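Aminoglycoside phosphotransferase (Alicyclobacillus acidocaldarius subsp. acidocaldarius, PDB 4PDY) is probably a phosphotransferase of the aminoglycoside-phosphotransferase family, related in fold to protein kinases, and binds a histidine molecule in this crystal. Local coordinates at residues 21-26 with 45-50; 53-58 with 107-112. All coordinates share one frame; numbering follows the deposited sequence.

Contact 1: residues 21-26 with 45-50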
loop_
_atom_site.group_PDB
_atom_site.type_symbol
_atom_site.label_atom_id
_atom_site.label_comp_id
_atom_site.label_asym_id
_atom_site.label_seq_id
_atom_site.Cartn_x
_atom_site.Cartn_y
_atom_site.Cartn_z
ATOM N N PRO A 21 -7.081 9.738 -21.554
ATOM C CA PRO A 21 -6.969 10.999 -22.288
ATOM C C PRO A 21 -5.530 11.591 -22.222
ATOM O O PRO A 21 -4.897 11.568 -21.177
ATOM C CB PRO A 21 -7.995 11.910 -21.591
ATOM C CG PRO A 21 -8.866 11.003 -20.792
ATOM C CD PRO A 21 -8.040 9.809 -20.440
ATOM N N LEU A 22 -4.995 12.060 -23.344
ATOM C CA LEU A 22 -3.700 12.731 -23.329
ATOM C C LEU A 22 -3.806 13.988 -22.480
ATOM O O LEU A 22 -4.850 14.656 -22.448
ATOM C CB LEU A 22 -3.223 13.093 -24.742
ATOM C CG LEU A 22 -2.478 12.005 -25.524
ATOM C CD1 LEU A 22 -2.429 12.405 -26.986
ATOM C CD2 LEU A 22 -1.071 11.763 -24.985
ATOM N N ILE A 23 -2.734 14.298 -21.774
ATOM C CA ILE A 23 -2.649 15.554 -21.052
ATOM C C ILE A 23 -2.739 16.703 -22.066
ATOM O O ILE A 23 -2.111 16.631 -23.125
ATOM C CB ILE A 23 -1.359 15.613 -20.202
ATOM C CG1 ILE A 23 -1.413 14.515 -19.132
ATOM C CG2 ILE A 23 -1.124 17.011 -19.628
ATOM C CD1 ILE A 23 -0.177 14.376 -18.290
ATOM N N PRO A 24 -3.488 17.771 -21.749
ATOM C CA PRO A 24 -3.540 18.878 -22.704
ATOM C C PRO A 24 -2.150 19.472 -22.968
ATOM O O PRO A 24 -1.356 19.618 -22.054
ATOM C CB PRO A 24 -4.478 19.893 -22.024
ATOM C CG PRO A 24 -5.314 19.057 -21.129
ATOM C CD PRO A 24 -4.420 17.981 -20.625
ATOM N N GLN A 25 -1.862 19.811 -24.222
ATOM C CA GLN A 25 -0.582 20.423 -24.576
ATOM C C GLN A 25 -0.287 21.663 -23.766
ATOM O O GLN A 25 0.873 21.931 -23.445
ATOM C CB GLN A 25 -0.550 20.782 -26.057
ATOM C CG GLN A 25 0.742 21.438 -26.543
ATOM C CD GLN A 25 1.975 20.569 -26.355
ATOM O OE1 GLN A 25 2.001 19.404 -26.765
ATOM N NE2 GLN A 25 3.016 21.142 -25.745
ATOM N N ALA A 26 -1.312 22.442 -23.416
ATOM C CA ALA A 26 -1.066 23.673 -22.663
ATOM C C ALA A 26 -0.394 23.371 -21.313
ATOM O O ALA A 26 0.370 24.183 -20.809
ATOM C CB ALA A 26 -2.345 24.464 -22.463
ATOM N N GLU A 45 1.660 9.523 -17.730
ATOM C CA GLU A 45 2.024 9.818 -19.100
ATOM C C GLU A 45 3.524 10.014 -19.171
ATOM O O GLU A 45 4.115 10.706 -18.361
ATOM C CB GLU A 45 1.302 11.086 -19.553
ATOM C CG GLU A 45 1.342 11.310 -21.045
ATOM C CD GLU A 45 0.484 12.485 -21.478
ATOM O OE1 GLU A 45 -0.756 12.327 -21.565
ATOM O OE2 GLU A 45 1.043 13.568 -21.740
ATOM N N VAL A 46 4.147 9.381 -20.159
ATOM C CA VAL A 46 5.581 9.503 -20.367
ATOM C C VAL A 46 5.838 10.637 -21.349
ATOM O O VAL A 46 5.244 10.660 -22.424
ATOM C CB VAL A 46 6.175 8.197 -20.922
ATOM C CG1 VAL A 46 7.694 8.298 -21.137
ATOM C CG2 VAL A 46 5.825 7.052 -20.004
ATOM N N TRP A 47 6.688 11.572 -20.967
ATOM C CA TRP A 47 7.124 12.675 -21.813
ATOM C C TRP A 47 8.606 12.487 -22.153
ATOM O O TRP A 47 9.403 12.234 -21.262
ATOM C CB TRP A 47 6.999 13.996 -21.066
ATOM C CG TRP A 47 5.628 14.433 -20.736
ATOM C CD1 TRP A 47 4.447 13.818 -21.056
ATOM C CD2 TRP A 47 5.278 15.614 -20.003
ATOM N NE1 TRP A 47 3.379 14.557 -20.576
ATOM C CE2 TRP A 47 3.874 15.668 -19.939
ATOM C CE3 TRP A 47 6.018 16.650 -19.437
ATOM C CZ2 TRP A 47 3.205 16.699 -19.286
ATOM C CZ3 TRP A 47 5.351 17.670 -18.789
ATOM C CH2 TRP A 47 3.959 17.691 -18.740
ATOM N N THR A 48 8.969 12.629 -23.431
ATOM C CA THR A 48 10.318 12.375 -23.870
ATOM C C THR A 48 10.848 13.576 -24.656
ATOM O O THR A 48 10.120 14.115 -25.498
ATOM C CB THR A 48 10.331 11.102 -24.732
ATOM O OG1 THR A 48 9.730 10.019 -23.996
ATOM C CG2 THR A 48 11.709 10.712 -25.077
ATOM N N ASP A 49 12.075 13.999 -24.364
ATOM C CA ASP A 49 12.727 15.104 -25.086
ATOM C C ASP A 49 13.512 14.563 -26.286
ATOM O O ASP A 49 13.470 13.367 -26.564
ATOM C CB ASP A 49 13.557 16.005 -24.141
ATOM C CG ASP A 49 14.849 15.368 -23.645
ATOM O OD1 ASP A 49 15.274 14.316 -24.173
ATOM O OD2 ASP A 49 15.466 15.966 -22.724
ATOM N N SER A 50 14.218 15.444 -26.978
ATOM C CA SER A 50 14.926 15.041 -28.195
ATOM C C SER A 50 16.106 14.101 -27.969
ATOM O O SER A 50 16.607 13.469 -28.917
ATOM C CB SER A 50 15.416 16.266 -28.964
ATOM O OG SER A 50 16.456 16.916 -28.270
HETATM O O HOH W 1 -2.254 10.192 -20.540
#
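The carboxylate of Glu45, on strand 44-49, reaches out of the sheet to the backbone of Ile23, in the extended segment that leads into helix 25-28. Followed outward, the side chain begins at CB, which lies 3.8 Å from Ile23 CD1. CG stands anti to the backbone N (chi1 -166°) and the chain stays extended beyond it, which brings CD alongside Ile23, 3.6 Å from Ile23 CG1. At the tip the two oxygens divide the work. OE1 accepts the Ile23 N-H through its syn lone pair, at 2.8 Å and almost straight (171°), while a water that donates to OE1 also donates to Pro21 O; Leu22 CD2 flanks the same oxygen at 3.5 Å. OE2 is met on its anti side by the indole of Trp47, whose NE1 donates at 2.8 Å close to the ring plane, and it also forms a salt bridge with Arg38. Ile23 CD1 extends the apolar side of the contact to Trp47 CZ2, 4.2 Å away. A glutamine here would probably lose the charge that pairs with Arg38 and leave either Ile23 N or Trp47 NE1 without its acceptor. The example shows how one buried carboxylate, gripped by donors on both oxygens and probably balanced by the arginine, ties an incoming N-terminal segment to a sheet.

Contact 2: residues 53-58 with 107-112; sequences RRYAAK and VTEWVS. With HIS (histidine), chain B.
Backbone pairing joins Ala56 to Thr108 in an antiparallel hydrogen-bonded pair: Ala56 N gives to Thr108 O and Thr108 N to Ala56 O, each at 2.9 Å. Beyond it, Trp110 N reaches Arg54 O over a longer 3.2 Å, from above the carbonyl plane. Apolar contacts bring Tyr55 CB to 3.9 Å from Val107 CG1, and Ala57 CB against Val107 CG2. Aromatic packing centres on Trp110. A chi1 of -173° swings its indole away from its own N and alongside Arg54, whose CD, in the conformer described, makes a CH-pi contact over one face; CD2 of the bound histidine lies 3.5 Å above the opposite face. The ligand N donates to Val111 O at an unusually short 2.5 Å, and Ala56 CB lies 3.5 Å from the ligand CE1. Among charged groups, Arg53 NH2 meets Glu109 OE1, in the conformer described, in a 3.0 Å salt bridge that is weak as a hydrogen bond. Strand 54-60 lies between strands 44-49 and 103-109, and on the other side of strand 103-109 Val107 bonds to Val89 of strand 88-89; this antiparallel sheet is consistent with the N-terminal lobe of a kinase-like fold, with Ala56, Trp110 and Val111 lining the histidine pocket.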
loop_
_atom_site.group_PDB
_atom_site.type_symbol
_atom_site.label_atom_id
_atom_site.label_comp_id
_atom_site.label_asym_id
_atom_site.label_seq_id
_atom_site.Cartn_x
_atom_site.Cartn_y
_atom_site.Cartn_z
ATOM N N ARG A 53 15.435 11.612 -23.002
ATOM C CA ARG A 53 15.238 11.712 -21.557
ATOM C C ARG A 53 13.760 11.720 -21.273
ATOM O O ARG A 53 13.006 12.420 -21.944
ATOM C CB ARG A 53 15.887 12.961 -21.004
ATOM C CG ARG A 53 15.767 13.004 -19.495
ATOM C CD ARG A 53 16.744 13.946 -18.858
ATOM N NE ARG A 53 16.695 13.718 -17.408
ATOM C CZ ARG A 53 17.674 13.980 -16.557
ATOM N NH1 ARG A 53 18.816 14.510 -16.979
ATOM N NH2 ARG A 53 17.504 13.704 -15.268
ATOM N N ARG A 54 13.363 10.930 -20.269
ATOM C CA ARG A 54 11.964 10.683 -19.939
ATOM C C ARG A 54 11.545 11.403 -18.645
ATOM O O ARG A 54 12.353 11.576 -17.735
ATOM C CB ARG A 54 11.726 9.177 -19.773
ATOM C CG ARG A 54 11.913 8.336 -21.036
ATOM C CD ARG A 54 11.424 6.894 -20.896
ATOM N NE ARG A 54 10.830 6.430 -22.155
ATOM C CZ ARG A 54 9.915 5.467 -22.284
ATOM N NH1 ARG A 54 9.459 4.791 -21.224
ATOM N NH2 ARG A 54 9.444 5.187 -23.494
ATOM N N TYR A 55 10.279 11.801 -18.609
ATOM C CA TYR A 55 9.623 12.349 -17.431
ATOM C C TYR A 55 8.284 11.647 -17.291
ATOM O O TYR A 55 7.666 11.286 -18.285
ATOM C CB TYR A 55 9.421 13.849 -17.575
ATOM C CG TYR A 55 10.691 14.580 -17.838
ATOM C CD1 TYR A 55 11.177 14.722 -19.146
ATOM C CD2 TYR A 55 11.418 15.113 -16.805
ATOM C CE1 TYR A 55 12.356 15.362 -19.380
ATOM C CE2 TYR A 55 12.605 15.765 -17.034
ATOM C CZ TYR A 55 13.071 15.889 -18.332
ATOM O OH TYR A 55 14.231 16.562 -18.555
ATOM N N ALA A 56 7.856 11.466 -16.031
ATOM C CA ALA A 56 6.552 10.904 -15.713
ATOM C C ALA A 56 5.609 12.042 -15.324
ATOM O O ALA A 56 5.886 12.750 -14.346
ATOM C CB ALA A 56 6.689 9.947 -14.537
ATOM N N ALA A 57 4.515 12.204 -16.048
ATOM C CA ALA A 57 3.527 13.235 -15.757
ATOM C C ALA A 57 2.265 12.556 -15.230
ATOM O O ALA A 57 1.765 11.605 -15.810
ATOM C CB ALA A 57 3.240 14.023 -17.014
ATOM N N LYS A 58 1.783 13.051 -14.097
ATOM C CA LYS A 58 0.631 12.479 -13.429
ATOM C C LYS A 58 -0.533 13.467 -13.430
ATOM O O LYS A 58 -0.365 14.614 -13.005
ATOM C CB LYS A 58 0.999 12.148 -11.984
ATOM C CG LYS A 58 -0.160 11.570 -11.151
ATOM C CD LYS A 58 -0.609 10.198 -11.634
ATOM C CE LYS A 58 -1.781 9.630 -10.833
ATOM N NZ LYS A 58 -1.353 9.259 -9.465
ATOM N N VAL A 107 4.896 16.499 -12.336
ATOM C CA VAL A 107 5.864 15.825 -13.185
ATOM C C VAL A 107 7.067 15.456 -12.329
ATOM O O VAL A 107 7.530 16.252 -11.507
ATOM C CB VAL A 107 6.291 16.771 -14.335
ATOM C CG1 VAL A 107 7.359 16.131 -15.190
ATOM C CG2 VAL A 107 5.103 17.180 -15.206
ATOM N N THR A 108 7.597 14.258 -12.576
ATOM C CA THR A 108 8.852 13.830 -11.967
ATOM C C THR A 108 9.832 13.357 -13.030
ATOM O O THR A 108 9.479 13.030 -14.185
ATOM C CB THR A 108 8.684 12.688 -10.948
ATOM O OG1 THR A 108 8.241 11.500 -11.594
ATOM C CG2 THR A 108 7.685 13.037 -9.860
ATOM N N GLU A 109 11.103 13.366 -12.649
ATOM C CA GLU A 109 12.129 12.724 -13.461
ATOM C C GLU A 109 11.718 11.265 -13.563
ATOM O O GLU A 109 11.084 10.729 -12.646
ATOM C CB GLU A 109 13.521 12.837 -12.804
ATOM C CG GLU A 109 14.028 14.254 -12.525
ATOM C CD GLU A 109 14.441 15.076 -13.757
ATOM O OE1 GLU A 109 14.699 14.515 -14.843
ATOM O OE2 GLU A 109 14.529 16.322 -13.631
ATOM N N TRP A 110 12.069 10.611 -14.661
ATOM C CA TRP A 110 11.815 9.212 -14.809
ATOM C C TRP A 110 12.741 8.376 -13.970
ATOM O O TRP A 110 13.929 8.665 -13.877
ATOM C CB TRP A 110 12.106 8.821 -16.241
ATOM C CG TRP A 110 11.733 7.463 -16.554
ATOM C CD1 TRP A 110 12.556 6.363 -16.729
ATOM C CD2 TRP A 110 10.426 7.039 -16.829
ATOM N NE1 TRP A 110 11.788 5.272 -17.059
ATOM C CE2 TRP A 110 10.476 5.667 -17.128
ATOM C CE3 TRP A 110 9.195 7.696 -16.859
ATOM C CZ2 TRP A 110 9.340 4.942 -17.415
ATOM C CZ3 TRP A 110 8.080 6.982 -17.136
ATOM C CH2 TRP A 110 8.149 5.622 -17.427
ATOM N N VAL A 111 12.192 7.328 -13.366
ATOM C CA VAL A 111 12.968 6.359 -12.620
ATOM C C VAL A 111 13.031 5.057 -13.390
ATOM O O VAL A 111 12.009 4.426 -13.634
ATOM C CB VAL A 111 12.349 6.087 -11.238
ATOM C CG1 VAL A 111 13.209 5.070 -10.517
ATOM C CG2 VAL A 111 12.234 7.385 -10.462
ATOM N N SER A 112 14.241 4.674 -13.783
ATOM C CA SER A 112 14.459 3.412 -14.465
ATOM C C SER A 112 14.325 2.277 -13.468
ATOM O O SER A 112 14.909 2.310 -12.388
ATOM C CB SER A 112 15.860 3.364 -15.100
ATOM O OG SER A 112 16.027 4.397 -16.045
HETATM N N HIS B . 10.163 3.060 -14.642
HETATM C CA HIS B . 8.799 2.763 -14.218
HETATM C C HIS B . 8.349 1.456 -14.863
HETATM O O HIS B . 7.712 1.430 -15.855
HETATM C CB HIS B . 7.827 3.882 -14.611
HETATM C CG HIS B . 8.022 5.175 -13.872
HETATM N ND1 HIS B . 6.966 5.879 -13.333
HETATM C CD2 HIS B . 9.133 5.904 -13.607
HETATM C CE1 HIS B . 7.419 6.980 -12.758
HETATM N NE2 HIS B . 8.731 7.017 -12.902
HETATM O OXT HIS B . 8.645 0.371 -14.349
HETATM O O HOH W 2 14.408 12.420 -16.218
HETATM O O HOH W 3 15.439 17.669 -15.816
#

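How the contacts relate
Both contacts belong to one antiparallel sheet, in which strands 44-49 and 54-60 are neighbours, and their centres lie about 11 Å apart. Contact 1 attaches a segment from outside the sheet by a buried carboxylate, with Pro21 and Leu22 as its exposed rim; contact 2 is a strand pairing within it, buried along its alanines, with Ala56 and Trp110 lining the ligand pocket. They meet directly: Ala57 N lies 2.8 Å from Glu45 O, a probable hydrogen bond, and the indole of Trp47 packs on Ala57 and Val107. The chemistry follows position. Against the N-terminal segment, charge is enclosed and bonded on both oxygens; at the start of 53-58, the salt bridge of exposed Arg53 lies nearer the surface.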